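PDB 1JL5: outer membrane protein YopM from Yersinia pestis, which acts as a leucine-rich-repeat effector, probably altering host cell physiology to promote bacterial survival in host tissues, and binds calcium ions. Local coordinates for residues A[222-227]-A[243-248]; A[263-268]-A[281-286]; A[302-307]-A[322-327]. All blocks are in the same frame, centred on the assembly; numbering follows the deposited sequence.

How the contacts relate
Successive turns of a leucine-rich-repeat solenoid illustrate how a short repeat is stitched to the next. From the N terminus, 222-227 of LRR 8 meets 243-248 of LRR 9 in contact 1; contact 2 joins 263-268 of LRR 10 to 281-286 of LRR 11, and contact 3 joins 302-307 of LRR 12 to 322-327 of LRR 13, each closing a loop. The loops follow in series, none enclosing or crossing another. Contacts 1 and 2 touch through backbone bonds such as N246 N to R265 O and share a calcium ion. Contacts 2 and 3 meet where V284 O accepts N307 ND2, beside strands 281-283 and 301-303. Contacts 1 and 3 stay about 9 Å apart at nearest atoms.

Contact 1. Residues A[222-227]-A[243-248]; sequences AGNNIL and YADNNL. With CA (calcium ion), chain B.
An asparagine ladder between consecutive leucine-rich repeats carries this contact, with N225 and N247 as two of its rungs and A222 and N247 bonded across it. N247 ND2 gives a nearly straight hydrogen bond to A222 O (2.9 Å, 171°), which lies in the plane of the N247 amide. A222 O is also reached, from the opposite face, by N225 ND2 of its own turn at 2.8 Å. Each amide nitrogen serves two carbonyls: N247 ND2 also holds A244 O in its own loop, while N225 ND2 reaches back to A202 O of the preceding repeat. With CG anti to the carbonyl carbon (chi1 -83°), the N247 amide folds back beside its own backbone N and lies alongside L227.

The main chains are joined by A222 N to Y243 O (2.6 Å) and, past the asparagines, by L248 N to L227 O (2.7 Å). On the calcium side, N224 and N246 run side by side in the same direction, their amides stacked with planes 9° apart and N224 OD1 3.3 Å from N246 CB. N246 ND2 is tied to the anti lone pair of D245 OD2 (2.8 Å), leaving N246 OD1 turned to the calcium ion at 2.0 Å. D266 and, from the second subunit, N326 also bind this ion. Water 2 bridges N224 ND2 and D245 OD2.

The chemistry implies a division of labour: buried asparagine amides satisfy main-chain carbonyls between turns, whereas the bond to D245 restrains the rotation of the N246 amide and probably enriches its metal-bound oxygen in electron density.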
loop_
_atom_site.group_PDB
_atom_site.type_symbol
_atom_site.label_atom_id
_atom_site.label_comp_id
_atom_site.label_asym_id
_atom_site.label_seq_id
_atom_site.Cartn_x
_atom_site.Cartn_y
_atom_site.Cartn_z
ATOM N N ALA A 222 3.191 10.158 -24.073
ATOM C CA ALA A 222 4.638 10.259 -24.082
ATOM C C ALA A 222 5.116 10.596 -22.693
ATOM O O ALA A 222 6.105 11.306 -22.512
ATOM C CB ALA A 222 5.074 11.334 -25.069
ATOM N N GLY A 223 4.391 10.091 -21.707
ATOM C CA GLY A 223 4.774 10.335 -20.340
ATOM C C GLY A 223 6.057 9.587 -20.069
ATOM O O GLY A 223 6.449 8.689 -20.823
ATOM N N ASN A 224 6.731 9.968 -18.996
ATOM C CA ASN A 224 7.960 9.308 -18.616
ATOM C C ASN A 224 9.038 9.294 -19.655
ATOM O O ASN A 224 9.665 8.275 -19.926
ATOM C CB ASN A 224 7.676 7.891 -18.164
ATOM C CG ASN A 224 7.479 7.815 -16.696
ATOM O OD1 ASN A 224 8.375 8.169 -15.936
ATOM N ND2 ASN A 224 6.302 7.372 -16.271
ATOM N N ASN A 225 9.228 10.449 -20.251
ATOM C CA ASN A 225 10.279 10.635 -21.210
ATOM C C ASN A 225 11.056 11.740 -20.538
ATOM O O ASN A 225 10.981 11.896 -19.321
ATOM C CB ASN A 225 9.695 11.073 -22.546
ATOM C CG ASN A 225 9.338 9.896 -23.411
ATOM O OD1 ASN A 225 10.216 9.173 -23.856
ATOM N ND2 ASN A 225 8.051 9.678 -23.631
ATOM N N ILE A 226 11.807 12.503 -21.302
ATOM C CA ILE A 226 12.535 13.602 -20.709
ATOM C C ILE A 226 12.254 14.789 -21.596
ATOM O O ILE A 226 13.145 15.531 -21.991
ATOM C CB ILE A 226 14.037 13.285 -20.604
ATOM C CG1 ILE A 226 14.549 12.682 -21.911
ATOM C CG2 ILE A 226 14.264 12.313 -19.453
ATOM C CD1 ILE A 226 15.992 12.206 -21.827
ATOM N N LEU A 227 10.973 14.932 -21.920
ATOM C CA LEU A 227 10.507 16.018 -22.757
ATOM C C LEU A 227 10.652 17.330 -22.024
ATOM O O LEU A 227 10.049 17.535 -20.967
ATOM C CB LEU A 227 9.047 15.795 -23.138
ATOM C CG LEU A 227 8.809 14.539 -23.975
ATOM C CD1 LEU A 227 7.324 14.374 -24.247
ATOM C CD2 LEU A 227 9.596 14.648 -25.273
ATOM N N TYR A 243 -0.724 12.713 -23.005
ATOM C CA TYR A 243 -0.147 12.219 -21.777
ATOM C C TYR A 243 1.294 12.614 -21.936
ATOM O O TYR A 243 1.976 12.140 -22.841
ATOM C CB TYR A 243 -0.276 10.702 -21.675
ATOM C CG TYR A 243 -1.540 10.280 -20.977
ATOM C CD1 TYR A 243 -2.781 10.727 -21.419
ATOM C CD2 TYR A 243 -1.496 9.455 -19.859
ATOM C CE1 TYR A 243 -3.947 10.367 -20.768
ATOM C CE2 TYR A 243 -2.662 9.086 -19.193
ATOM C CZ TYR A 243 -3.884 9.549 -19.655
ATOM O OH TYR A 243 -5.043 9.207 -19.000
ATOM N N ALA A 244 1.739 13.526 -21.087
ATOM C CA ALA A 244 3.116 13.990 -21.122
ATOM C C ALA A 244 3.557 14.053 -19.674
ATOM O O ALA A 244 4.396 14.861 -19.281
ATOM C CB ALA A 244 3.193 15.360 -21.776
ATOM N N ASP A 245 2.952 13.184 -18.877
ATOM C CA ASP A 245 3.261 13.092 -17.468
ATOM C C ASP A 245 4.711 12.680 -17.347
ATOM O O ASP A 245 5.312 12.191 -18.303
ATOM C CB ASP A 245 2.406 12.014 -16.814
ATOM C CG ASP A 245 2.561 10.671 -17.502
ATOM O OD1 ASP A 245 2.056 10.527 -18.635
ATOM O OD2 ASP A 245 3.204 9.768 -16.926
ATOM N N ASN A 246 5.274 12.894 -16.169
ATOM C CA ASN A 246 6.630 12.476 -15.907
ATOM C C ASN A 246 7.635 12.865 -16.951
ATOM O O ASN A 246 8.396 12.039 -17.447
ATOM C CB ASN A 246 6.647 10.971 -15.703
ATOM C CG ASN A 246 5.942 10.582 -14.452
ATOM O OD1 ASN A 246 6.415 10.883 -13.362
ATOM N ND2 ASN A 246 4.789 9.937 -14.584
ATOM N N ASN A 247 7.630 14.139 -17.286
ATOM C CA ASN A 247 8.579 14.647 -18.237
ATOM C C ASN A 247 9.261 15.815 -17.577
ATOM O O ASN A 247 9.295 15.903 -16.351
ATOM C CB ASN A 247 7.875 15.046 -19.525
ATOM C CG ASN A 247 7.660 13.863 -20.435
ATOM O OD1 ASN A 247 8.623 13.255 -20.894
ATOM N ND2 ASN A 247 6.405 13.513 -20.684
ATOM N N LEU A 248 9.810 16.707 -18.382
ATOM C CA LEU A 248 10.502 17.859 -17.847
ATOM C C LEU A 248 9.818 19.109 -18.348
ATOM O O LEU A 248 10.464 20.098 -18.673
ATOM C CB LEU A 248 11.956 17.826 -18.294
ATOM C CG LEU A 248 12.678 16.584 -17.779
ATOM C CD1 LEU A 248 14.044 16.464 -18.437
ATOM C CD2 LEU A 248 12.802 16.682 -16.271
HETATM CA CA CA B . 7.024 10.701 -11.426
HETATM O O HOH W 1 2.146 8.621 -20.427
HETATM O O HOH W 2 3.819 7.412 -18.183
HETATM O O HOH W 3 6.786 8.496 -11.552
HETATM O O HOH W 4 5.028 10.816 -10.490
HETATM O O HOH W 5 9.310 10.800 -11.829
#

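Contact 2. Residues A[263-268]-A[281-286]; sequences NVRDNY and FLDVSE. With CA (calcium ion), chain B; CA (calcium ion), chain C.
S285 OG sits at a polar crossing: it accepts from R265 NH1 (2.7 Å), near the guanidinium plane, and donates to the syn lone pair of D283 OD1 (2.6 Å). D283 OD1 also takes S285 N, which makes an Asx turn, so the carboxylate fixes the serine that receives the arginine. R265 reaches it with its chain extended from CG to NE, while E286 comes over one face of the guanidinium, the carboxylate plane turned 85° from it. The salt bridge from R265 NH2 to E286 OE2 is modelled doubtfully short.

N263 lies alongside D283, amide and carboxylate stacked 22° apart; its OD1 receives R265 N in a second Asx turn. V264 CG2 packs on V284 CG1 (3.8 Å), and V264 N bonds D283 O at 2.8 Å.

D266 carries a carboxylate shared by two calcium ions, OD2 at 2.0 Å from one and OD1 at 2.2 Å from the other. N246 of the same chain and N326 of the second subunit join OD2 on the first; N307 O and E308 of the second subunit join OD1 on the other. Parallel strand pairing leading into a metal-binding turn marks a leucine-rich-repeat junction whose turn also lies at a calcium-bridged subunit interface.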
loop_
_atom_site.group_PDB
_atom_site.type_symbol
_atom_site.label_atom_id
_atom_site.label_comp_id
_atom_site.label_asym_id
_atom_site.label_seq_id
_atom_site.Cartn_x
_atom_site.Cartn_y
_atom_site.Cartn_z
ATOM N N ASN A 263 -2.860 14.664 -19.427
ATOM C CA ASN A 263 -2.207 14.155 -18.254
ATOM C C ASN A 263 -0.783 14.644 -18.358
ATOM O O ASN A 263 -0.035 14.226 -19.234
ATOM C CB ASN A 263 -2.211 12.637 -18.205
ATOM C CG ASN A 263 -1.622 12.122 -16.925
ATOM O OD1 ASN A 263 -0.704 12.727 -16.371
ATOM N ND2 ASN A 263 -2.136 11.007 -16.440
ATOM N N VAL A 264 -0.426 15.569 -17.483
ATOM C CA VAL A 264 0.924 16.097 -17.471
ATOM C C VAL A 264 1.395 15.935 -16.049
ATOM O O VAL A 264 2.158 16.740 -15.520
ATOM C CB VAL A 264 0.951 17.565 -17.874
ATOM C CG1 VAL A 264 0.704 17.676 -19.361
ATOM C CG2 VAL A 264 -0.096 18.336 -17.089
ATOM N N ARG A 265 0.902 14.871 -15.438
ATOM C CA ARG A 265 1.240 14.546 -14.075
ATOM C C ARG A 265 2.744 14.536 -13.947
ATOM O O ARG A 265 3.458 14.074 -14.833
ATOM C CB ARG A 265 0.685 13.172 -13.706
ATOM C CG ARG A 265 1.230 12.595 -12.413
ATOM C CD ARG A 265 0.573 11.256 -12.150
ATOM N NE ARG A 265 1.207 10.500 -11.076
ATOM C CZ ARG A 265 1.071 10.760 -9.781
ATOM N NH1 ARG A 265 0.314 11.773 -9.369
ATOM N NH2 ARG A 265 1.688 9.992 -8.891
ATOM N N ASP A 266 3.207 15.067 -12.832
ATOM C CA ASP A 266 4.612 15.119 -12.539
ATOM C C ASP A 266 5.430 15.792 -13.614
ATOM O O ASP A 266 6.120 15.153 -14.417
ATOM C CB ASP A 266 5.166 13.724 -12.288
ATOM C CG ASP A 266 6.511 13.774 -11.620
ATOM O OD1 ASP A 266 7.052 14.893 -11.503
ATOM O OD2 ASP A 266 7.026 12.719 -11.216
ATOM N N ASN A 267 5.322 17.104 -13.627
ATOM C CA ASN A 267 6.084 17.923 -14.531
ATOM C C ASN A 267 6.362 19.138 -13.698
ATOM O O ASN A 267 6.170 19.109 -12.490
ATOM C CB ASN A 267 5.290 18.240 -15.790
ATOM C CG ASN A 267 5.423 17.148 -16.823
ATOM O OD1 ASN A 267 6.503 16.944 -17.378
ATOM N ND2 ASN A 267 4.337 16.417 -17.070
ATOM N N TYR A 268 6.798 20.211 -14.318
ATOM C CA TYR A 268 7.126 21.375 -13.534
ATOM C C TYR A 268 6.194 22.499 -13.888
ATOM O O TYR A 268 6.614 23.643 -14.017
ATOM C CB TYR A 268 8.565 21.773 -13.821
ATOM C CG TYR A 268 9.221 22.465 -12.666
ATOM C CD1 TYR A 268 9.460 21.786 -11.474
ATOM C CD2 TYR A 268 9.630 23.790 -12.769
ATOM C CE1 TYR A 268 10.099 22.409 -10.413
ATOM C CE2 TYR A 268 10.266 24.423 -11.716
ATOM C CZ TYR A 268 10.497 23.727 -10.546
ATOM O OH TYR A 268 11.128 24.350 -9.510
ATOM N N PHE A 281 -10.722 15.390 -18.957
ATOM C CA PHE A 281 -9.786 14.685 -18.106
ATOM C C PHE A 281 -8.524 15.507 -17.977
ATOM O O PHE A 281 -7.819 15.755 -18.955
ATOM C CB PHE A 281 -9.468 13.311 -18.701
ATOM C CG PHE A 281 -8.447 12.537 -17.924
ATOM C CD1 PHE A 281 -7.104 12.909 -17.946
ATOM C CD2 PHE A 281 -8.827 11.444 -17.152
ATOM C CE1 PHE A 281 -6.158 12.204 -17.210
ATOM C CE2 PHE A 281 -7.887 10.731 -16.412
ATOM C CZ PHE A 281 -6.549 11.113 -16.441
ATOM N N LEU A 282 -8.239 15.931 -16.759
ATOM C CA LEU A 282 -7.063 16.729 -16.527
ATOM C C LEU A 282 -6.270 16.220 -15.343
ATOM O O LEU A 282 -6.750 16.189 -14.215
ATOM C CB LEU A 282 -7.459 18.180 -16.285
ATOM C CG LEU A 282 -6.317 19.157 -16.011
ATOM C CD1 LEU A 282 -5.358 19.182 -17.192
ATOM C CD2 LEU A 282 -6.894 20.533 -15.753
ATOM N N ASP A 283 -5.046 15.805 -15.606
ATOM C CA ASP A 283 -4.208 15.352 -14.527
ATOM C C ASP A 283 -2.995 16.248 -14.530
ATOM O O ASP A 283 -2.147 16.153 -15.404
ATOM C CB ASP A 283 -3.769 13.907 -14.714
ATOM C CG ASP A 283 -3.044 13.377 -13.498
ATOM O OD1 ASP A 283 -2.376 14.178 -12.812
ATOM O OD2 ASP A 283 -3.131 12.169 -13.226
ATOM N N VAL A 284 -2.940 17.138 -13.554
ATOM C CA VAL A 284 -1.819 18.049 -13.424
ATOM C C VAL A 284 -1.212 17.777 -12.065
ATOM O O VAL A 284 -0.552 18.627 -11.481
ATOM C CB VAL A 284 -2.285 19.511 -13.513
ATOM C CG1 VAL A 284 -2.805 19.790 -14.911
ATOM C CG2 VAL A 284 -3.374 19.774 -12.482
ATOM N N SER A 285 -1.451 16.572 -11.564
ATOM C CA SER A 285 -0.931 16.196 -10.267
ATOM C C SER A 285 0.580 16.230 -10.345
ATOM O O SER A 285 1.167 16.120 -11.423
ATOM C CB SER A 285 -1.395 14.792 -9.890
ATOM O OG SER A 285 -0.812 13.834 -10.746
ATOM N N GLU A 286 1.203 16.398 -9.192
ATOM C CA GLU A 286 2.650 16.442 -9.112
ATOM C C GLU A 286 3.289 17.459 -10.015
ATOM O O GLU A 286 4.249 17.176 -10.717
ATOM C CB GLU A 286 3.248 15.079 -9.405
ATOM C CG GLU A 286 3.164 14.140 -8.233
ATOM C CD GLU A 286 3.896 12.858 -8.509
ATOM O OE1 GLU A 286 5.113 12.908 -8.774
ATOM O OE2 GLU A 286 3.255 11.799 -8.472
HETATM CA CA CA B . 7.024 10.701 -11.426
HETATM CA CA CA C . 8.300 15.934 -9.960
HETATM O O HOH W 6 9.195 13.761 -10.192
HETATM O O HOH W 7 6.852 17.888 -10.496
HETATM O O HOH W 4 5.028 10.816 -10.490
HETATM O O HOH W 8 6.778 14.962 -8.526
HETATM O O HOH W 3 6.786 8.496 -11.552
HETATM O O HOH W 5 9.310 10.800 -11.829
#

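Contact 3. Residues A[302-307]-A[322-327]; sequences LNASSN and LNVSNN. With CA (calcium ion), chain D; CA (calcium ion), chain E.
N303 and N323 stand side by side on one face of a parallel strand pair, both with CG anti to the backbone N (chi1 -173° in each); the shared torsion and the parallel register lay the amides over each other, planes 10° apart. Each OD1 also closes an Asx turn, receiving S305 N and S325 N respectively, and N303 OD1 takes S305 OG on a lone pair as well. These bonds restrain the amides, N303 more fully, since its ND2 also meets Y301 OH.

On the other face L302 and L322, part of the leucine core between LRR 12 and LRR 13, share a conformer, with L302 CD2 against L322 CD1 at 3.5 Å. Between the two layers, L302 O receives N323 N and N323 O receives A304 N, both at 2.6 Å.

Farther along, N307 and N327, rungs of the asparagine ladder, fold back beside their backbone nitrogens and deliver their ND2 atoms to A304 O from opposite faces of its plane, N327 ND2 at 2.7 Å. N307 ND2 also donates to V284 O of the preceding turn, N327 ND2 to V324 O of its own. N326 departs from this pattern: its CG is anti to the backbone N (chi1 -171°), which lets ND2 bond S306 OG at 2.6 Å and E286 of the second subunit, while OD1 binds a calcium ion at 2.2 Å. N307 O is one ligand of a second calcium ion, bound also by E308 of the same chain and D266 of the second subunit.

Strands 301-303 and 321-323 thus sit between 281-283 and 341-343: L302 packs on L282, L322 on L342.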
loop_
_atom_site.group_PDB
_atom_site.type_symbol
_atom_site.label_atom_id
_atom_site.label_comp_id
_atom_site.label_asym_id
_atom_site.label_seq_id
_atom_site.Cartn_x
_atom_site.Cartn_y
_atom_site.Cartn_z
ATOM N N LEU A 302 -10.406 15.703 -12.530
ATOM C CA LEU A 302 -9.324 16.592 -12.248
ATOM C C LEU A 302 -8.473 15.940 -11.190
ATOM O O LEU A 302 -8.941 15.615 -10.098
ATOM C CB LEU A 302 -9.812 17.939 -11.733
ATOM C CG LEU A 302 -8.640 18.790 -11.221
ATOM C CD1 LEU A 302 -7.623 19.003 -12.335
ATOM C CD2 LEU A 302 -9.144 20.120 -10.703
ATOM N N ASN A 303 -7.226 15.696 -11.547
ATOM C CA ASN A 303 -6.299 15.157 -10.589
ATOM C C ASN A 303 -5.253 16.252 -10.517
ATOM O O ASN A 303 -4.500 16.464 -11.467
ATOM C CB ASN A 303 -5.665 13.865 -11.074
ATOM C CG ASN A 303 -4.823 13.215 -10.003
ATOM O OD1 ASN A 303 -4.424 13.866 -9.038
ATOM N ND2 ASN A 303 -4.543 11.932 -10.165
ATOM N N ALA A 304 -5.255 16.979 -9.411
ATOM C CA ALA A 304 -4.302 18.058 -9.197
ATOM C C ALA A 304 -3.599 17.745 -7.887
ATOM O O ALA A 304 -3.082 18.626 -7.208
ATOM C CB ALA A 304 -5.034 19.387 -9.100
ATOM N N SER A 305 -3.598 16.470 -7.530
ATOM C CA SER A 305 -2.970 16.050 -6.293
ATOM C C SER A 305 -1.479 16.319 -6.316
ATOM O O SER A 305 -0.856 16.397 -7.376
ATOM C CB SER A 305 -3.205 14.554 -6.061
ATOM O OG SER A 305 -2.620 13.801 -7.106
ATOM N N SER A 306 -0.914 16.472 -5.129
ATOM C CA SER A 306 0.514 16.681 -4.985
ATOM C C SER A 306 1.076 17.854 -5.755
ATOM O O SER A 306 2.096 17.756 -6.430
ATOM C CB SER A 306 1.250 15.401 -5.351
ATOM O OG SER A 306 0.959 14.427 -4.367
ATOM N N ASN A 307 0.375 18.966 -5.659
ATOM C CA ASN A 307 0.824 20.195 -6.262
ATOM C C ASN A 307 1.002 21.016 -5.019
ATOM O O ASN A 307 1.263 20.469 -3.956
ATOM C CB ASN A 307 -0.253 20.776 -7.170
ATOM C CG ASN A 307 -0.129 20.266 -8.580
ATOM O OD1 ASN A 307 0.783 20.656 -9.301
ATOM N ND2 ASN A 307 -1.023 19.364 -8.977
ATOM N N LEU A 322 -12.629 14.663 -8.393
ATOM C CA LEU A 322 -11.721 15.708 -8.023
ATOM C C LEU A 322 -10.693 15.104 -7.106
ATOM O O LEU A 322 -11.014 14.627 -6.019
ATOM C CB LEU A 322 -12.433 16.827 -7.286
ATOM C CG LEU A 322 -11.470 17.907 -6.791
ATOM C CD1 LEU A 322 -10.792 18.559 -7.990
ATOM C CD2 LEU A 322 -12.224 18.937 -5.963
ATOM N N ASN A 323 -9.454 15.096 -7.565
ATOM C CA ASN A 323 -8.386 14.602 -6.738
ATOM C C ASN A 323 -7.433 15.760 -6.558
ATOM O O ASN A 323 -6.724 16.149 -7.485
ATOM C CB ASN A 323 -7.655 13.437 -7.390
ATOM C CG ASN A 323 -6.645 12.818 -6.459
ATOM O OD1 ASN A 323 -6.233 13.450 -5.485
ATOM N ND2 ASN A 323 -6.233 11.593 -6.747
ATOM N N VAL A 324 -7.456 16.342 -5.371
ATOM C CA VAL A 324 -6.572 17.451 -5.052
ATOM C C VAL A 324 -5.838 17.006 -3.808
ATOM O O VAL A 324 -5.421 17.799 -2.967
ATOM C CB VAL A 324 -7.355 18.730 -4.777
ATOM C CG1 VAL A 324 -7.978 19.229 -6.069
ATOM C CG2 VAL A 324 -8.419 18.467 -3.733
ATOM N N SER A 325 -5.703 15.696 -3.708
ATOM C CA SER A 325 -5.018 15.092 -2.591
ATOM C C SER A 325 -3.623 15.666 -2.499
ATOM O O SER A 325 -3.001 16.012 -3.504
ATOM C CB SER A 325 -4.911 13.583 -2.788
ATOM O OG SER A 325 -4.239 13.002 -1.689
ATOM N N ASN A 326 -3.135 15.763 -1.278
ATOM C CA ASN A 326 -1.795 16.243 -1.051
ATOM C C ASN A 326 -1.518 17.594 -1.668
ATOM O O ASN A 326 -0.673 17.740 -2.546
ATOM C CB ASN A 326 -0.778 15.228 -1.566
ATOM C CG ASN A 326 0.626 15.580 -1.150
ATOM O OD1 ASN A 326 0.828 16.157 -0.087
ATOM N ND2 ASN A 326 1.602 15.230 -1.976
ATOM N N ASN A 327 -2.257 18.582 -1.206
ATOM C CA ASN A 327 -2.050 19.931 -1.664
ATOM C C ASN A 327 -2.018 20.766 -0.422
ATOM O O ASN A 327 -1.744 20.248 0.653
ATOM C CB ASN A 327 -3.151 20.354 -2.622
ATOM C CG ASN A 327 -2.825 19.968 -4.046
ATOM O OD1 ASN A 327 -1.861 20.472 -4.622
ATOM N ND2 ASN A 327 -3.605 19.060 -4.613
HETATM CA CA CA D . 3.019 20.158 -2.556
HETATM CA CA CA E . 1.658 16.980 1.827
HETATM O O HOH W 9 1.191 19.357 -1.294
HETATM O O HOH W 10 -0.137 18.449 1.686
HETATM O O HOH W 11 3.224 15.494 1.366
HETATM O O HOH W 12 0.744 15.515 3.225
HETATM O O HOH W 13 3.539 17.935 -2.883
#